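Local structure of uncharacterized sugar kinase PH1459 (Pyrococcus horikoshii, 3EWM) at residues Lys49-Ile53 against Glu72-Thr76. The protein is a putative pfkB-family carbohydrate kinase that binds ATP and probably phosphorylates a sugar such as fructose. Sequence-based numbering, arbitrary orientation.
Sequences KSSLI and ENVDT
Asp75 meets strand 49-57 through a single parallel beta bridge to Ser51, the point where the connection leaving helix 60-71 returns to the central sheet of this ribokinase-like alpha/beta fold. Asp75 N donates to Ser50 O at 2.8 Å, in the carbonyl plane, and Leu52 N donates to Asp75 O at 3.2 Å in a straighter bond (168° at the hydrogen), so the N-H and the C=O of Asp75 both bond to the strand. The side chains add a third link: Ser51 OG donates to Asp75 OD2 at 2.7 Å, and OD2 receives it on its anti lone pair, away from OD1. The carboxylate lies alongside Ser51 because chi1 of Asp75 (172°) swings CG opposite the backbone N. On the other face, Val74 CG1 rests 4.1 Å from Leu52 CB. Water extends the pairing at both ends: one molecule donates to Leu52 O and to Asp75 O, 2.8 Å from each, as a second partner of that carbonyl, while another accepts from Ser50 N and reaches Asn73 O, with a second, more distant water beside it. Further out, Arg77 forms a salt bridge with Asp75 OD2, and Ile121 of helix 119-124 touches Ser51 and Asp75. Leu69 and Ala37 of the flanking helices pack against Leu52, and Ser50 OG turns to Ala40 O in helix 35-45. Asn73, with positive phi, is the C-prime residue of the Schellman motif ending helix 60-71, in which Val74 N bonds to Leu69 O.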
loop_
_atom_site.group_PDB
_atom_site.type_symbol
_atom_site.label_atom_id
_atom_site.label_comp_id
_atom_site.label_asym_id
_atom_site.label_seq_id
_atom_site.Cartn_x
_atom_site.Cartn_y
_atom_site.Cartn_z
ATOM N N LYS A 49 1.643 3.174 -31.380
ATOM C CA LYS A 49 0.783 2.188 -30.698
ATOM C C LYS A 49 1.534 1.543 -29.537
ATOM O O LYS A 49 2.625 0.994 -29.709
ATOM C CB LYS A 49 0.310 1.085 -31.652
ATOM C CG LYS A 49 -0.874 1.445 -32.526
ATOM C CD LYS A 49 -1.206 0.273 -33.491
ATOM C CE LYS A 49 -0.327 0.282 -34.743
ATOM N NZ LYS A 49 -0.858 -0.637 -35.815
ATOM N N SER A 50 0.945 1.641 -28.353
ATOM C CA SER A 50 1.590 1.211 -27.122
ATOM C C SER A 50 0.648 0.334 -26.333
ATOM O O SER A 50 -0.507 0.684 -26.135
ATOM C CB SER A 50 1.963 2.438 -26.295
ATOM O OG SER A 50 2.649 2.067 -25.133
ATOM N N SER A 51 1.154 -0.805 -25.876
ATOM C CA SER A 51 0.367 -1.747 -25.095
ATOM C C SER A 51 1.124 -2.075 -23.833
ATOM O O SER A 51 2.348 -2.207 -23.845
ATOM C CB SER A 51 0.156 -3.060 -25.857
ATOM O OG SER A 51 -0.697 -2.891 -26.958
ATOM N N LEU A 52 0.395 -2.211 -22.738
ATOM C CA LEU A 52 1.005 -2.579 -21.488
ATOM C C LEU A 52 0.429 -3.889 -20.998
ATOM O O LEU A 52 -0.785 -4.071 -20.920
ATOM C CB LEU A 52 0.812 -1.472 -20.445
ATOM C CG LEU A 52 1.340 -1.777 -19.035
ATOM C CD1 LEU A 52 2.876 -1.893 -19.022
ATOM C CD2 LEU A 52 0.858 -0.688 -18.090
ATOM N N ILE A 53 1.323 -4.810 -20.693
ATOM C CA ILE A 53 0.946 -6.064 -20.087
ATOM C C ILE A 53 1.332 -5.984 -18.633
ATOM O O ILE A 53 2.503 -5.807 -18.286
ATOM C CB ILE A 53 1.636 -7.251 -20.776
ATOM C CG1 ILE A 53 1.052 -7.432 -22.184
ATOM C CG2 ILE A 53 1.508 -8.556 -19.905
ATOM C CD1 ILE A 53 2.048 -8.002 -23.156
ATOM N N GLU A 72 -4.443 8.011 -21.981
ATOM C CA GLU A 72 -3.203 8.220 -22.725
ATOM C C GLU A 72 -3.113 7.361 -23.982
ATOM O O GLU A 72 -2.077 7.340 -24.641
ATOM C CB GLU A 72 -1.991 7.956 -21.818
ATOM C CG GLU A 72 -1.795 9.000 -20.728
ATOM C CD GLU A 72 -1.345 10.367 -21.243
ATOM O OE1 GLU A 72 -0.839 10.497 -22.380
ATOM O OE2 GLU A 72 -1.488 11.330 -20.480
ATOM N N ASN A 73 -4.196 6.646 -24.295
ATOM C CA ASN A 73 -4.303 5.799 -25.493
ATOM C C ASN A 73 -3.391 4.599 -25.466
ATOM O O ASN A 73 -3.036 4.036 -26.506
ATOM C CB ASN A 73 -4.121 6.602 -26.787
ATOM C CG ASN A 73 -5.155 7.688 -26.912
ATOM O OD1 ASN A 73 -6.328 7.466 -26.610
ATOM N ND2 ASN A 73 -4.722 8.886 -27.310
ATOM N N VAL A 74 -3.052 4.184 -24.261
ATOM C CA VAL A 74 -2.273 2.982 -24.078
ATOM C C VAL A 74 -3.284 1.849 -24.033
ATOM O O VAL A 74 -4.242 1.892 -23.259
ATOM C CB VAL A 74 -1.464 3.032 -22.801
ATOM C CG1 VAL A 74 -0.741 1.647 -22.548
ATOM C CG2 VAL A 74 -0.457 4.171 -22.904
ATOM N N ASP A 75 -3.058 0.861 -24.888
ATOM C CA ASP A 75 -3.871 -0.340 -24.931
ATOM C C ASP A 75 -3.791 -1.016 -23.571
ATOM O O ASP A 75 -2.693 -1.298 -23.078
ATOM C CB ASP A 75 -3.356 -1.247 -26.046
ATOM C CG ASP A 75 -4.010 -2.622 -26.055
ATOM O OD1 ASP A 75 -5.184 -2.767 -25.630
ATOM O OD2 ASP A 75 -3.322 -3.559 -26.517
ATOM N N THR A 76 -4.951 -1.246 -22.954
ATOM C CA THR A 76 -4.983 -1.807 -21.592
ATOM C C THR A 76 -5.564 -3.221 -21.559
ATOM O O THR A 76 -5.738 -3.803 -20.479
ATOM C CB THR A 76 -5.772 -0.914 -20.625
ATOM O OG1 THR A 76 -7.071 -0.688 -21.164
ATOM C CG2 THR A 76 -5.057 0.436 -20.411
HETATM O O HOH W 1 -1.001 3.628 -28.263
HETATM O O HOH W 2 -2.243 1.598 -28.741
HETATM O O HOH W 3 -2.473 -4.057 -23.110
#